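Glutathione transferase o1 (PDB 3RBT) belongs to the omega class of glutathione transferases, whose members use glutathione in transfer and dehydroascorbate reduction, though its own activity may be weak. Local coordinates at residues Asn165-Gly168 against Met174-Tyr177; Leu43-Glu46 against Lys51-Val54. All coordinates share one frame; numbering follows the deposited sequence.

The two contacts belong to different domains of a glutathione transferase subunit and meet where those domains pack. Contact 2 (43-46 with 51-54) joins helix 36-47 to strand 52-56 in the thioredoxin-like N-terminal domain, while contact 1 (165-168 with 174-177) holds a loop against the start of helix 174-186 in the all-helical C-terminal domain. Their centres are about 18 Å apart, yet the helices touch: Tyr177 O lies 3.5 Å from Leu43 CD1, and Met174 SD lies 4.1 Å from Val44 CG2. In this family the glutathione site is built mainly by the N-terminal domain, to whose scaffold contact 2 belongs.

Contact 1 (Asn165-Gly168 against Met174-Tyr177); sequences NYFG and MLDY
Leu175 and Asp176, in the first turn of helix 174-186, hold the incoming loop at Phe167 and Gly168, in the region where glutathione transferases commonly carry an S/T-x-x-D capping-box sequence. Here Gly173 takes the first place of that pattern and Asp176 the last; the glycine has no side chain to contribute, but Asp176 OD2 still accepts a hydrogen bond from Gly173 N. Leu175 supplies the apolar part. Its CD2 branch packs against CB, CG and CD2 of Phe167, the Leu175 CD2 to Phe167 CD2 distance being 3.7 Å, while the side chain also touches Leu122 and Ile123 of helix 113-138. Asp176 follows with the polar part. Its CG stands anti to the carbonyl carbon (chi1 -59°), which brings the carboxylate up to the loop, where its oxygens take two consecutive backbone N-H groups. Phe167 N donates to Asp176 OD1 at 2.9 Å, with an N-H...O angle of 148°. Gly168 N donates to Asp176 OD2 at 2.8 Å, a more bent bond at 137°. Each oxygen offers its syn lone pair to the loop, so the carboxylate bridges the two amides. Trp210 NE1 is a second donor to OD1, as Gly173 N is to OD2, and four N-H groups therefore converge on one buried carboxylate, an environment likely to stabilise its negative charge. An alanine here has no carboxylate, and these N-H groups would probably be left without an acceptor, the loop freer to shift from the helix start. Tyr166 adds a nonpolar neighbour: its CB lies 3.4 Å from Asp176 OD1, and its ring stands roughly perpendicular to the carboxylate. That same OD1 also lies in the plane of the Phe167 ring, at its edge, 3.4 Å from Phe167 CD1.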
ATOM      1  N   ASN A 165       3.358 -25.876  -3.508  1.00 28.75           N
ATOM      2  CA  ASN A 165       1.906 -25.998  -3.646  1.00 27.94           C
ATOM      3  C   ASN A 165       1.163 -24.667  -3.493  1.00 25.91           C
ATOM      4  O   ASN A 165       0.134 -24.447  -4.129  1.00 25.84           O
ATOM      5  CB  ASN A 165       1.354 -27.050  -2.681  1.00 28.13           C
ATOM      6  CG  ASN A 165       1.842 -28.454  -3.017  1.00 30.93           C
ATOM      7  OD1 ASN A 165       2.296 -28.713  -4.134  1.00 32.15           O
ATOM      8  ND2 ASN A 165       1.755 -29.365  -2.051  1.00 29.91           N
ATOM      9  N   TYR A 166       1.694 -23.783  -2.653  1.00 24.78           N
ATOM     10  CA  TYR A 166       1.099 -22.473  -2.439  1.00 22.69           C
ATOM     11  C   TYR A 166       2.152 -21.390  -2.542  1.00 22.12           C
ATOM     12  O   TYR A 166       3.345 -21.673  -2.476  1.00 22.69           O
ATOM     13  CB  TYR A 166       0.448 -22.392  -1.061  1.00 21.80           C
ATOM     14  CG  TYR A 166      -0.478 -23.531  -0.702  1.00 22.29           C
ATOM     15  CD1 TYR A 166      -1.855 -23.427  -0.915  1.00 21.48           C
ATOM     16  CD2 TYR A 166       0.015 -24.696  -0.108  1.00 22.86           C
ATOM     17  CE1 TYR A 166      -2.715 -24.468  -0.576  1.00 22.18           C
ATOM     18  CE2 TYR A 166      -0.839 -25.743   0.235  1.00 23.74           C
ATOM     19  CZ  TYR A 166      -2.199 -25.620  -0.001  1.00 23.38           C
ATOM     20  OH  TYR A 166      -3.048 -26.643   0.353  1.00 25.56           O
ATOM     21  N   PHE A 167       1.704 -20.139  -2.654  1.00 20.92           N
ATOM     22  CA  PHE A 167       2.612 -18.996  -2.631  1.00 20.47           C
ATOM     23  C   PHE A 167       3.368 -18.919  -1.302  1.00 20.20           C
ATOM     24  O   PHE A 167       4.531 -18.510  -1.268  1.00 20.22           O
ATOM     25  CB  PHE A 167       1.855 -17.697  -2.952  1.00 19.59           C
ATOM     26  CG  PHE A 167       1.394 -17.621  -4.382  1.00 20.73           C
ATOM     27  CD1 PHE A 167       0.120 -18.048  -4.741  1.00 20.73           C
ATOM     28  CD2 PHE A 167       2.256 -17.165  -5.377  1.00 22.16           C
ATOM     29  CE1 PHE A 167      -0.297 -18.002  -6.077  1.00 21.66           C
ATOM     30  CE2 PHE A 167       1.857 -17.121  -6.712  1.00 22.86           C
ATOM     31  CZ  PHE A 167       0.574 -17.539  -7.062  1.00 22.55           C
ATOM     32  N   GLY A 168       2.714 -19.353  -0.225  1.00 19.65           N
ATOM     33  CA  GLY A 168       3.329 -19.405   1.104  1.00 19.89           C
ATOM     34  C   GLY A 168       4.259 -20.580   1.366  1.00 21.41           C
ATOM     35  O   GLY A 168       4.890 -20.652   2.418  1.00 22.62           O
ATOM     36  N   MET A 174       0.176 -15.523   3.735  1.00 16.40           N
ATOM     37  CA  MET A 174      -0.532 -14.259   3.540  1.00 14.95           C
ATOM     38  C   MET A 174      -0.940 -13.980   2.083  1.00 15.14           C
ATOM     39  O   MET A 174      -2.074 -13.580   1.823  1.00 14.88           O
ATOM     40  CB  MET A 174       0.297 -13.083   4.075  1.00 15.02           C
ATOM     41  CG  MET A 174      -0.437 -11.743   4.012  1.00 12.75           C
ATOM     42  SD  MET A 174      -1.904 -11.733   5.078  1.00 12.72           S
ATOM     43  CE  MET A 174      -1.187 -11.229   6.648  1.00 14.29           C
ATOM     44  N   LEU A 175      -0.021 -14.166   1.139  1.00 15.56           N
ATOM     45  CA  LEU A 175      -0.344 -13.905  -0.271  1.00 15.77           C
ATOM     46  C   LEU A 175      -1.526 -14.774  -0.764  1.00 16.03           C
ATOM     47  O   LEU A 175      -2.473 -14.256  -1.362  1.00 16.01           O
ATOM     48  CB  LEU A 175       0.891 -14.063  -1.169  1.00 15.93           C
ATOM     49  CG  LEU A 175       0.721 -13.764  -2.665  1.00 17.19           C
ATOM     50  CD1 LEU A 175       0.238 -12.310  -2.918  1.00 15.32           C
ATOM     51  CD2 LEU A 175       2.007 -14.050  -3.433  1.00 16.93           C
ATOM     52  N   ASP A 176      -1.481 -16.075  -0.483  1.00 16.30           N
ATOM     53  CA  ASP A 176      -2.592 -16.970  -0.817  1.00 16.74           C
ATOM     54  C   ASP A 176      -3.968 -16.449  -0.383  1.00 16.40           C
ATOM     55  O   ASP A 176      -4.887 -16.385  -1.192  1.00 16.33           O
ATOM     56  CB  ASP A 176      -2.341 -18.358  -0.233  1.00 16.95           C
ATOM     57  CG  ASP A 176      -1.067 -18.967  -0.751  1.00 17.55           C
ATOM     58  OD1 ASP A 176      -1.073 -19.515  -1.880  1.00 15.22           O
ATOM     59  OD2 ASP A 176      -0.051 -18.879  -0.032  1.00 18.84           O
ATOM     60  N   TYR A 177      -4.104 -16.071   0.885  1.00 16.37           N
ATOM     61  CA  TYR A 177      -5.390 -15.604   1.399  1.00 16.06           C
ATOM     62  C   TYR A 177      -5.765 -14.195   0.912  1.00 15.72           C
ATOM     63  O   TYR A 177      -6.948 -13.911   0.720  1.00 15.18           O
ATOM     64  CB  TYR A 177      -5.434 -15.666   2.929  1.00 15.76           C
ATOM     65  CG  TYR A 177      -5.415 -17.075   3.505  1.00 16.66           C
ATOM     66  CD1 TYR A 177      -4.412 -17.477   4.386  1.00 15.82           C
ATOM     67  CD2 TYR A 177      -6.410 -17.995   3.182  1.00 16.34           C
ATOM     68  CE1 TYR A 177      -4.401 -18.760   4.923  1.00 18.14           C
ATOM     69  CE2 TYR A 177      -6.405 -19.275   3.717  1.00 17.99           C
ATOM     70  CZ  TYR A 177      -5.397 -19.654   4.577  1.00 18.56           C
ATOM     71  OH  TYR A 177      -5.398 -20.930   5.099  1.00 20.84           O
TER

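Contact 2 (Leu43-Glu46 against Lys51-Val54); sequences LVLE and KYEV
The ring of Tyr52 has Leu45 CD1 over one face, while Glu46 OE1 and Val54 CG2 lie at its edge, near the ring plane. The contact joins helix 36-47 to strand 52-56, the last two elements of a beta-alpha-beta unit of the thioredoxin-like fold that begins with strand 27-31; its two strands run parallel. Leu45 makes a CH-pi contact, its CD1 lying 4.2 Å from the centroid of the Tyr52 ring. The approach is 19° off the ring normal, which places the methyl over the face but displaced toward the rim. Along the CD2-CE2 side, Leu45 CB is 4.0 Å from Tyr52 CD2, so CB and CD1 of one leucine both meet the ring. Tyr52 reaches the helix with CG between its backbone N and carbonyl carbon (chi1 65°), and the side chain also touches Leu42 one turn earlier than Glu46. Glu46 meets the polar end of the ring. Its chain starts roughly anti to the backbone N and then turns about the CB-CG bond (chi2 75°), which brings the carboxylate back toward the strand, its plane tilted well away from that of the ring. His223 NE2 makes a second hydrogen bond with the tyrosine hydroxyl, tying this edge to a C-terminal loop. Within the unit itself, Tyr52 OH donates to Glu46 OE1 at 2.8 Å, meeting that oxygen nearly head-on along its C-O bond.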
ATOM      1  N   LEU A  43     -10.765 -14.413   6.124  1.00 16.15           N
ATOM      2  CA  LEU A  43      -9.793 -15.498   5.918  1.00 16.70           C
ATOM      3  C   LEU A  43      -8.613 -15.439   6.898  1.00 16.77           C
ATOM      4  O   LEU A  43      -8.247 -16.452   7.501  1.00 17.40           O
ATOM      5  CB  LEU A  43      -9.271 -15.485   4.477  1.00 15.87           C
ATOM      6  CG  LEU A  43     -10.293 -15.816   3.386  1.00 16.81           C
ATOM      7  CD1 LEU A  43      -9.677 -15.629   1.981  1.00 15.12           C
ATOM      8  CD2 LEU A  43     -10.930 -17.204   3.565  1.00 16.36           C
ATOM      9  N   VAL A  44      -8.038 -14.245   7.046  1.00 16.22           N
ATOM     10  CA  VAL A  44      -6.893 -14.016   7.935  1.00 16.42           C
ATOM     11  C   VAL A  44      -7.253 -14.258   9.400  1.00 17.37           C
ATOM     12  O   VAL A  44      -6.549 -14.992  10.103  1.00 18.86           O
ATOM     13  CB  VAL A  44      -6.278 -12.606   7.704  1.00 15.72           C
ATOM     14  CG1 VAL A  44      -5.199 -12.282   8.752  1.00 15.61           C
ATOM     15  CG2 VAL A  44      -5.694 -12.536   6.298  1.00 14.00           C
ATOM     16  N   LEU A  45      -8.356 -13.666   9.852  1.00 17.68           N
ATOM     17  CA  LEU A  45      -8.853 -13.894  11.218  1.00 18.34           C
ATOM     18  C   LEU A  45      -8.990 -15.375  11.539  1.00 19.40           C
ATOM     19  O   LEU A  45      -8.607 -15.837  12.624  1.00 20.47           O
ATOM     20  CB  LEU A  45     -10.213 -13.224  11.407  1.00 18.11           C
ATOM     21  CG  LEU A  45     -10.250 -11.703  11.570  1.00 17.89           C
ATOM     22  CD1 LEU A  45     -11.626 -11.202  11.182  1.00 17.08           C
ATOM     23  CD2 LEU A  45      -9.903 -11.298  13.009  1.00 18.35           C
ATOM     24  N   GLU A  46      -9.549 -16.114  10.588  1.00 19.53           N
ATOM     25  CA  GLU A  46      -9.773 -17.544  10.747  1.00 20.91           C
ATOM     26  C   GLU A  46      -8.423 -18.277  10.747  1.00 21.09           C
ATOM     27  O   GLU A  46      -8.157 -19.087  11.632  1.00 21.83           O
ATOM     28  CB  GLU A  46     -10.701 -18.048   9.630  1.00 21.12           C
ATOM     29  CG  GLU A  46     -11.488 -19.318   9.958  1.00 24.54           C
ATOM     30  CD  GLU A  46     -12.653 -19.089  10.913  1.00 26.23           C
ATOM     31  OE1 GLU A  46     -13.540 -18.261  10.629  1.00 26.89           O
ATOM     32  OE2 GLU A  46     -12.688 -19.758  11.956  1.00 30.73           O
ATOM     33  N   LYS A  51     -10.733 -14.825  17.757  1.00 27.73           N
ATOM     34  CA  LYS A  51     -12.174 -14.776  17.963  1.00 27.96           C
ATOM     35  C   LYS A  51     -12.690 -13.445  17.462  1.00 26.88           C
ATOM     36  O   LYS A  51     -12.072 -12.406  17.699  1.00 26.72           O
ATOM     37  CB  LYS A  51     -12.502 -14.935  19.443  1.00 29.45           C
ATOM     38  CG  LYS A  51     -12.134 -16.292  20.017  1.00 30.84           C
ATOM     39  CD  LYS A  51     -12.386 -16.317  21.520  1.00 33.20           C
ATOM     40  CE  LYS A  51     -11.338 -15.495  22.250  1.00 32.94           C
ATOM     41  NZ  LYS A  51     -11.624 -15.459  23.700  1.00 36.31           N
ATOM     42  N   TYR A  52     -13.814 -13.477  16.764  1.00 26.18           N
ATOM     43  CA  TYR A  52     -14.382 -12.264  16.202  1.00 25.95           C
ATOM     44  C   TYR A  52     -15.884 -12.411  16.028  1.00 26.88           C
ATOM     45  O   TYR A  52     -16.416 -13.515  16.041  1.00 27.35           O
ATOM     46  CB  TYR A  52     -13.742 -11.948  14.837  1.00 24.41           C
ATOM     47  CG  TYR A  52     -14.058 -12.980  13.784  1.00 24.31           C
ATOM     48  CD1 TYR A  52     -15.111 -12.790  12.891  1.00 24.99           C
ATOM     49  CD2 TYR A  52     -13.315 -14.153  13.688  1.00 24.49           C
ATOM     50  CE1 TYR A  52     -15.411 -13.740  11.927  1.00 25.81           C
ATOM     51  CE2 TYR A  52     -13.607 -15.112  12.729  1.00 26.00           C
ATOM     52  CZ  TYR A  52     -14.653 -14.895  11.853  1.00 26.67           C
ATOM     53  OH  TYR A  52     -14.945 -15.837  10.898  1.00 29.14           O
ATOM     54  N   GLU A  53     -16.549 -11.280  15.851  1.00 27.37           N
ATOM     55  CA  GLU A  53     -17.944 -11.251  15.441  1.00 28.39           C
ATOM     56  C   GLU A  53     -18.066 -10.369  14.204  1.00 27.44           C
ATOM     57  O   GLU A  53     -17.267  -9.451  14.003  1.00 27.00           O
ATOM     58  CB  GLU A  53     -18.823 -10.720  16.573  1.00 29.77           C
ATOM     59  CG  GLU A  53     -18.302  -9.432  17.211  1.00 31.12           C
ATOM     60  CD  GLU A  53     -19.135  -8.988  18.401  1.00 34.17           C
ATOM     61  OE1 GLU A  53     -19.448  -9.825  19.270  1.00 36.15           O
ATOM     62  OE2 GLU A  53     -19.485  -7.798  18.458  1.00 34.04           O
ATOM     63  N   VAL A  54     -19.063 -10.658  13.377  1.00 27.90           N
ATOM     64  CA  VAL A  54     -19.331  -9.881  12.183  1.00 27.37           C
ATOM     65  C   VAL A  54     -20.567  -9.009  12.385  1.00 28.48           C
ATOM     66  O   VAL A  54     -21.655  -9.517  12.671  1.00 29.15           O
ATOM     67  CB  VAL A  54     -19.545 -10.786  10.954  1.00 27.04           C
ATOM     68  CG1 VAL A  54     -19.861  -9.953   9.716  1.00 26.55           C
ATOM     69  CG2 VAL A  54     -18.326 -11.648  10.706  1.00 27.00           C
TER